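Local coordinates for protein xylose isomerase-like TIM barrel (Anabaena variabilis ATCC 29413, PDB 2QW5) that binds zinc and D-xylose in a TIM barrel and is probably a sugar isomerase or epimerase, at residues Y60-R71 and Y110-L121. Residues are numbered along the deposited sequence; the frame is centred on the assembly and turned at random.
Sequences YAQDLENYTNLR and YLKSRVDITAAL
Asp63 OD2 is gripped by both terminal nitrogens of Arg114. Arg114 NH1 donates to Asp63 OD2 over 3.1 Å and makes the salt bridge, while NH2 adds a weak second bond. NH1 comes on the anti side of the oxygen but tilted well out of the carboxylate plane. The oxygen lies near the guanidinium plane, and the carboxylate is turned 75° against that plane. NH1 also donates to Ser113 OG (2.9 Å), and NH2 reaches Ala53 O. The chain of Arg114 bends at chi2 (48°), which carries the guanidinium across to helix 60-76. Ile117 CD1 lies over one of its faces. A leucine in place of Arg114 would probably leave the Asp63 carboxylate without its cationic mate and Ser113 OG without this donor.

Next to this cluster, Ser113 CB sits over a face of the Tyr60 ring in a CH-pi contact. A water links the helices, donating to Tyr60 O and bonded to Ser113 OG at 2.7 Å. Further along, Ile117 CG2 rests on a face of Tyr67, 3.9 Å from the ring centroid. Leu64 CD1 meets Ala120 CB at 3.6 Å. Thr68 OG1 touches the same methyl and donates to Leu64 O.

At the C-terminal end, Arg71 NH1 donates almost straight to Leu121 O (3.2 Å), from above the carbonyl plane. The same nitrogen also bonds Val82 O, and NH2 forms a salt bridge with Asp75.

The two helices run nearly parallel, 18° apart, as neighbouring outer helices of a TIM barrel do. Leu121 and Arg71 also touch Ile84 of strand 83-87. The buried Arg114 guanidinium meets Asp63, Ser113 OG and Ala53 O, so its positive charge is probably balanced within the helix interface, while Ile117, Tyr67, Leu64 and Ala120 pack through carbon.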
ATOM      1  N   TYR A  60     -11.986 -23.891  18.216  1.00 19.78           N
ATOM      2  CA  TYR A  60     -13.110 -23.368  19.020  1.00 21.35           C
ATOM      3  C   TYR A  60     -13.266 -23.962  20.412  1.00 24.24           C
ATOM      4  O   TYR A  60     -13.442 -23.200  21.399  1.00 24.31           O
ATOM      5  CB  TYR A  60     -14.444 -23.460  18.293  1.00 21.10           C
ATOM      6  CG  TYR A  60     -14.530 -22.610  17.038  1.00 12.29           C
ATOM      7  CD1 TYR A  60     -13.889 -21.357  16.937  1.00 17.40           C
ATOM      8  CD2 TYR A  60     -15.369 -22.986  15.995  1.00 23.69           C
ATOM      9  CE1 TYR A  60     -13.994 -20.568  15.796  1.00 20.35           C
ATOM     10  CE2 TYR A  60     -15.495 -22.186  14.851  1.00 20.71           C
ATOM     11  CZ  TYR A  60     -14.819 -20.976  14.773  1.00 17.75           C
ATOM     12  OH  TYR A  60     -14.886 -20.201  13.672  1.00 17.84           O
ATOM     13  N   ALA A  61     -13.168 -25.287  20.493  1.00 23.10           N
ATOM     14  CA  ALA A  61     -13.307 -25.989  21.755  1.00 24.12           C
ATOM     15  C   ALA A  61     -12.135 -25.632  22.680  1.00 23.38           C
ATOM     16  O   ALA A  61     -12.356 -25.355  23.886  1.00 23.48           O
ATOM     17  CB  ALA A  61     -13.434 -27.494  21.519  1.00 23.66           C
ATOM     18  N   GLN A  62     -10.915 -25.573  22.123  1.00 20.73           N
ATOM     19  CA  GLN A  62      -9.752 -25.212  22.941  0.50 21.75           C
ATOM     20  C   GLN A  62      -9.856 -23.769  23.457  1.00 21.31           C
ATOM     21  O   GLN A  62      -9.499 -23.497  24.608  1.00 22.84           O
ATOM     22  CB  GLN A  62      -8.419 -25.460  22.205  0.50 23.19           C
ATOM     23  CG  GLN A  62      -7.166 -25.260  23.094  0.50 22.81           C
ATOM     24  CD  GLN A  62      -7.202 -26.104  24.369  0.50 29.81           C
ATOM     25  OE1 GLN A  62      -7.090 -27.334  24.317  0.50 33.94           O
ATOM     26  NE2 GLN A  62      -7.369 -25.445  25.514  0.50 21.49           N
ATOM     27  N   ASP A  63     -10.368 -22.857  22.636  1.00 22.26           N
ATOM     28  CA  ASP A  63     -10.565 -21.465  23.067  1.00 21.91           C
ATOM     29  C   ASP A  63     -11.540 -21.387  24.247  1.00 21.79           C
ATOM     30  O   ASP A  63     -11.270 -20.686  25.228  1.00 18.93           O
ATOM     31  CB  ASP A  63     -11.120 -20.592  21.922  1.00 23.31           C
ATOM     32  CG  ASP A  63     -10.117 -20.344  20.798  1.00 28.13           C
ATOM     33  OD1 ASP A  63      -8.903 -20.369  21.065  1.00 27.00           O
ATOM     34  OD2 ASP A  63     -10.581 -20.102  19.649  1.00 27.57           O
ATOM     35  N   LEU A  64     -12.640 -22.129  24.153  1.00 20.30           N
ATOM     36  CA  LEU A  64     -13.682 -22.109  25.204  1.00 20.44           C
ATOM     37  C   LEU A  64     -13.126 -22.582  26.537  1.00 22.11           C
ATOM     38  O   LEU A  64     -13.346 -21.961  27.575  1.00 21.94           O
ATOM     39  CB  LEU A  64     -14.885 -22.948  24.780  1.00 20.03           C
ATOM     40  CG  LEU A  64     -16.124 -22.918  25.668  1.00 21.35           C
ATOM     41  CD1 LEU A  64     -16.556 -21.480  26.002  1.00 22.48           C
ATOM     42  CD2 LEU A  64     -17.255 -23.718  25.040  1.00 18.01           C
ATOM     43  N   GLU A  65     -12.326 -23.631  26.461  1.00 23.33           N
ATOM     44  CA  GLU A  65     -11.630 -24.185  27.613  1.00 26.63           C
ATOM     45  C   GLU A  65     -10.632 -23.185  28.189  1.00 22.96           C
ATOM     46  O   GLU A  65     -10.603 -22.976  29.387  1.00 18.88           O
ATOM     47  CB  GLU A  65     -10.948 -25.492  27.189  1.00 26.68           C
ATOM     48  CG  GLU A  65     -10.175 -26.214  28.269  1.00 37.80           C
ATOM     49  CD  GLU A  65      -9.848 -27.643  27.837  1.00 40.84           C
ATOM     50  OE1 GLU A  65      -9.258 -27.813  26.729  1.00 56.02           O
ATOM     51  OE2 GLU A  65     -10.197 -28.580  28.601  1.00 60.15           O
ATOM     52  N   ASN A  66      -9.851 -22.523  27.340  1.00 21.47           N
ATOM     53  CA  ASN A  66      -8.885 -21.528  27.841  1.00 21.29           C
ATOM     54  C   ASN A  66      -9.543 -20.347  28.530  1.00 20.01           C
ATOM     55  O   ASN A  66      -9.129 -19.959  29.612  1.00 19.17           O
ATOM     56  CB  ASN A  66      -7.969 -21.022  26.719  1.00 21.67           C
ATOM     57  CG  ASN A  66      -7.022 -22.085  26.211  1.00 25.25           C
ATOM     58  OD1 ASN A  66      -6.751 -23.098  26.881  1.00 25.52           O
ATOM     59  ND2 ASN A  66      -6.504 -21.854  25.026  1.00 22.45           N
ATOM     60  N   TYR A  67     -10.566 -19.765  27.909  1.00 18.67           N
ATOM     61  CA  TYR A  67     -11.271 -18.616  28.537  1.00 17.11           C
ATOM     62  C   TYR A  67     -12.038 -19.039  29.817  1.00 17.39           C
ATOM     63  O   TYR A  67     -12.168 -18.247  30.749  1.00 18.45           O
ATOM     64  CB  TYR A  67     -12.172 -17.884  27.508  1.00 15.89           C
ATOM     65  CG  TYR A  67     -11.353 -17.048  26.515  1.00 15.50           C
ATOM     66  CD1 TYR A  67     -10.798 -15.829  26.907  1.00 19.07           C
ATOM     67  CD2 TYR A  67     -11.212 -17.418  25.171  1.00 22.57           C
ATOM     68  CE1 TYR A  67     -10.070 -15.026  26.021  1.00 21.20           C
ATOM     69  CE2 TYR A  67     -10.481 -16.605  24.259  1.00 21.99           C
ATOM     70  CZ  TYR A  67      -9.929 -15.415  24.694  1.00 17.22           C
ATOM     71  OH  TYR A  67      -9.203 -14.626  23.841  1.00 18.73           O
ATOM     72  N   THR A  68     -12.545 -20.279  29.843  1.00 19.65           N
ATOM     73  CA  THR A  68     -13.200 -20.822  31.043  1.00 17.99           C
ATOM     74  C   THR A  68     -12.136 -20.861  32.153  1.00 20.30           C
ATOM     75  O   THR A  68     -12.381 -20.415  33.271  1.00 24.35           O
ATOM     76  CB  THR A  68     -13.784 -22.215  30.813  1.00 16.18           C
ATOM     77  OG1 THR A  68     -14.836 -22.153  29.834  1.00 22.54           O
ATOM     78  CG2 THR A  68     -14.335 -22.803  32.144  1.00 16.68           C
ATOM     79  N   ASN A  69     -10.941 -21.326  31.815  1.00 22.61           N
ATOM     80  CA  ASN A  69      -9.834 -21.367  32.778  1.00 22.66           C
ATOM     81  C   ASN A  69      -9.381 -19.980  33.224  1.00 23.81           C
ATOM     82  O   ASN A  69      -8.951 -19.814  34.373  1.00 26.92           O
ATOM     83  CB  ASN A  69      -8.656 -22.182  32.209  1.00 26.97           C
ATOM     84  CG  ASN A  69      -8.992 -23.668  32.004  1.00 32.27           C
ATOM     85  OD1 ASN A  69      -9.969 -24.181  32.525  1.00 29.66           O
ATOM     86  ND2 ASN A  69      -8.175 -24.347  31.228  1.00 36.19           N
ATOM     87  N   LEU A  70      -9.457 -18.981  32.332  1.00 22.21           N
ATOM     88  CA  LEU A  70      -9.140 -17.602  32.690  1.00 20.74           C
ATOM     89  C   LEU A  70     -10.172 -17.107  33.708  1.00 21.39           C
ATOM     90  O   LEU A  70      -9.799 -16.555  34.737  1.00 21.01           O
ATOM     91  CB  LEU A  70      -9.063 -16.663  31.450  1.00 20.27           C
ATOM     92  CG  LEU A  70      -8.742 -15.175  31.688  1.00 20.09           C
ATOM     93  CD1 LEU A  70      -7.392 -14.983  32.419  1.00 21.85           C
ATOM     94  CD2 LEU A  70      -8.774 -14.376  30.401  1.00 20.43           C
ATOM     95  N   ARG A  71     -11.463 -17.308  33.439  1.00 22.15           N
ATOM     96  CA  ARG A  71     -12.528 -16.931  34.415  1.00 21.05           C
ATOM     97  C   ARG A  71     -12.272 -17.576  35.786  1.00 23.57           C
ATOM     98  O   ARG A  71     -12.360 -16.902  36.828  1.00 23.69           O
ATOM     99  CB  ARG A  71     -13.904 -17.356  33.899  1.00 22.32           C
ATOM    100  CG  ARG A  71     -15.138 -16.972  34.740  1.00 22.34           C
ATOM    101  CD  ARG A  71     -15.432 -15.501  34.822  1.00 19.94           C
ATOM    102  NE  ARG A  71     -14.898 -14.816  36.006  1.00 23.53           N
ATOM    103  CZ  ARG A  71     -15.169 -13.554  36.340  1.00 21.90           C
ATOM    104  NH1 ARG A  71     -15.967 -12.805  35.574  1.00 26.28           N
ATOM    105  NH2 ARG A  71     -14.652 -13.036  37.445  1.00 23.92           N
ATOM    106  N   TYR A 110     -18.279 -18.980  13.941  1.00 17.94           N
ATOM    107  CA  TYR A 110     -17.274 -18.122  14.573  1.00 16.93           C
ATOM    108  C   TYR A 110     -17.944 -17.226  15.630  1.00 17.36           C
ATOM    109  O   TYR A 110     -17.501 -17.176  16.764  1.00 17.65           O
ATOM    110  CB  TYR A 110     -16.508 -17.308  13.518  1.00 17.96           C
ATOM    111  CG  TYR A 110     -15.756 -16.122  14.041  1.00 19.36           C
ATOM    112  CD1 TYR A 110     -14.574 -16.268  14.773  1.00 24.14           C
ATOM    113  CD2 TYR A 110     -16.241 -14.833  13.817  1.00 24.54           C
ATOM    114  CE1 TYR A 110     -13.891 -15.151  15.265  1.00 19.23           C
ATOM    115  CE2 TYR A 110     -15.580 -13.719  14.307  1.00 22.75           C
ATOM    116  CZ  TYR A 110     -14.406 -13.874  15.022  1.00 18.38           C
ATOM    117  OH  TYR A 110     -13.782 -12.719  15.476  1.00 19.07           O
ATOM    118  N   LEU A 111     -19.022 -16.553  15.246  1.00 17.29           N
ATOM    119  CA  LEU A 111     -19.729 -15.645  16.170  1.00 15.41           C
ATOM    120  C   LEU A 111     -20.370 -16.411  17.332  1.00 14.79           C
ATOM    121  O   LEU A 111     -20.307 -15.927  18.469  1.00 17.37           O
ATOM    122  CB  LEU A 111     -20.707 -14.746  15.425  1.00 14.58           C
ATOM    123  CG  LEU A 111     -20.079 -13.760  14.440  1.00 14.07           C
ATOM    124  CD1 LEU A 111     -21.139 -13.119  13.446  1.00 10.79           C
ATOM    125  CD2 LEU A 111     -19.346 -12.656  15.132  1.00 12.18           C
ATOM    126  N   LYS A 112     -20.886 -17.626  17.066  1.00 14.54           N
ATOM    127  CA  LYS A 112     -21.450 -18.515  18.153  1.00 17.37           C
ATOM    128  C   LYS A 112     -20.369 -18.943  19.131  1.00 16.37           C
ATOM    129  O   LYS A 112     -20.604 -19.007  20.372  1.00 16.68           O
ATOM    130  CB  LYS A 112     -22.153 -19.744  17.607  1.00 18.93           C
ATOM    131  CG  LYS A 112     -23.500 -19.494  16.890  1.00 17.27           C
ATOM    132  CD  LYS A 112     -24.033 -20.814  16.359  1.00 20.21           C
ATOM    133  CE  LYS A 112     -25.459 -20.692  15.873  1.00 27.30           C
ATOM    134  NZ  LYS A 112     -25.975 -21.962  15.273  1.00 30.41           N
ATOM    135  N   SER A 113     -19.184 -19.228  18.600  1.00 18.08           N
ATOM    136  CA  SER A 113     -18.007 -19.526  19.461  1.00 16.74           C
ATOM    137  C   SER A 113     -17.695 -18.365  20.388  1.00 16.47           C
ATOM    138  O   SER A 113     -17.355 -18.554  21.583  1.00 16.90           O
ATOM    139  CB  SER A 113     -16.745 -19.821  18.610  1.00 15.90           C
ATOM    140  OG  SER A 113     -15.574 -19.722  19.389  1.00 18.66           O
ATOM    141  N   ARG A 114     -17.748 -17.161  19.841  1.00 14.46           N
ATOM    142  CA  ARG A 114     -17.423 -15.978  20.612  1.00 15.14           C
ATOM    143  C   ARG A 114     -18.530 -15.704  21.620  1.00 16.47           C
ATOM    144  O   ARG A 114     -18.222 -15.323  22.760  1.00 14.13           O
ATOM    145  CB  ARG A 114     -17.022 -14.804  19.726  1.00 15.13           C
ATOM    146  CG  ARG A 114     -15.524 -14.760  19.305  1.00 13.32           C
ATOM    147  CD  ARG A 114     -14.898 -16.044  18.755  1.00 16.50           C
ATOM    148  NE  ARG A 114     -13.436 -15.991  18.795  1.00 20.13           N
ATOM    149  CZ  ARG A 114     -12.611 -17.036  18.863  1.00 16.17           C
ATOM    150  NH1 ARG A 114     -13.045 -18.289  18.918  1.00 17.97           N
ATOM    151  NH2 ARG A 114     -11.305 -16.811  18.864  1.00 19.85           N
ATOM    152  N   VAL A 115     -19.793 -15.944  21.247  1.00 17.15           N
ATOM    153  CA  VAL A 115     -20.897 -15.876  22.241  1.00 15.25           C
ATOM    154  C   VAL A 115     -20.567 -16.886  23.417  1.00 12.68           C
ATOM    155  O   VAL A 115     -20.721 -16.534  24.549  1.00 15.54           O
ATOM    156  CB  VAL A 115     -22.321 -16.171  21.653  1.00 18.69           C
ATOM    157  CG1 VAL A 115     -23.384 -16.299  22.769  1.00 15.77           C
ATOM    158  CG2 VAL A 115     -22.794 -15.099  20.610  1.00 11.09           C
ATOM    159  N   ASP A 116     -20.178 -18.132  23.104  1.00 11.92           N
ATOM    160  CA  ASP A 116     -19.818 -19.139  24.128  1.00 14.71           C
ATOM    161  C   ASP A 116     -18.712 -18.683  25.048  1.00 17.24           C
ATOM    162  O   ASP A 116     -18.794 -18.867  26.262  1.00 16.58           O
ATOM    163  CB  ASP A 116     -19.366 -20.471  23.517  1.00 17.39           C
ATOM    164  CG  ASP A 116     -20.483 -21.223  22.794  1.00 21.15           C
ATOM    165  OD1 ASP A 116     -21.671 -20.914  22.998  1.00 21.32           O
ATOM    166  OD2 ASP A 116     -20.146 -22.174  22.055  1.00 20.25           O
ATOM    167  N   ILE A 117     -17.669 -18.090  24.467  1.00 18.11           N
ATOM    168  CA  ILE A 117     -16.538 -17.530  25.260  1.00 17.21           C
ATOM    169  C   ILE A 117     -17.019 -16.396  26.203  1.00 16.44           C
ATOM    170  O   ILE A 117     -16.585 -16.277  27.355  1.00 17.08           O
ATOM    171  CB  ILE A 117     -15.435 -16.985  24.271  1.00 18.25           C
ATOM    172  CG1 ILE A 117     -14.737 -18.154  23.565  1.00 19.13           C
ATOM    173  CG2 ILE A 117     -14.469 -16.003  24.946  1.00 15.18           C
ATOM    174  CD1 ILE A 117     -13.800 -17.687  22.439  1.00 18.32           C
ATOM    175  N   THR A 118     -17.898 -15.532  25.688  1.00 15.34           N
ATOM    176  CA  THR A 118     -18.469 -14.425  26.482  1.00 16.32           C
ATOM    177  C   THR A 118     -19.144 -14.988  27.723  1.00 16.04           C
ATOM    178  O   THR A 118     -18.801 -14.575  28.831  1.00 16.03           O
ATOM    179  CB  THR A 118     -19.460 -13.552  25.653  1.00 16.57           C
ATOM    180  OG1 THR A 118     -18.753 -13.042  24.541  1.00 17.69           O
ATOM    181  CG2 THR A 118     -20.010 -12.356  26.496  1.00 12.69           C
ATOM    182  N   ALA A 119     -19.994 -15.984  27.521  1.00 20.05           N
ATOM    183  CA  ALA A 119     -20.712 -16.655  28.605  1.00 19.57           C
ATOM    184  C   ALA A 119     -19.742 -17.331  29.576  1.00 19.79           C
ATOM    185  O   ALA A 119     -19.899 -17.185  30.796  1.00 21.33           O
ATOM    186  CB  ALA A 119     -21.721 -17.655  28.026  1.00 17.85           C
ATOM    187  N   ALA A 120     -18.708 -18.019  29.059  1.00 19.06           N
ATOM    188  CA  ALA A 120     -17.691 -18.711  29.913  1.00 18.74           C
ATOM    189  C   ALA A 120     -16.955 -17.743  30.792  1.00 19.39           C
ATOM    190  O   ALA A 120     -16.526 -18.105  31.890  1.00 20.75           O
ATOM    191  CB  ALA A 120     -16.695 -19.564  29.062  1.00 17.89           C
ATOM    192  N   LEU A 121     -16.820 -16.496  30.319  1.00 19.39           N
ATOM    193  CA  LEU A 121     -16.258 -15.390  31.121  1.00 18.76           C
ATOM    194  C   LEU A 121     -17.285 -14.744  32.063  1.00 20.41           C
ATOM    195  O   LEU A 121     -16.992 -13.715  32.669  1.00 19.29           O
ATOM    196  CB  LEU A 121     -15.621 -14.326  30.196  1.00 20.52           C
ATOM    197  CG  LEU A 121     -14.346 -14.714  29.435  1.00 19.76           C
ATOM    198  CD1 LEU A 121     -13.980 -13.734  28.352  1.00 16.68           C
ATOM    199  CD2 LEU A 121     -13.200 -14.810  30.412  1.00 15.78           C
TER
HETATM  200  O   HOH W   1     -15.427 -21.382  21.522  1.00 18.47           O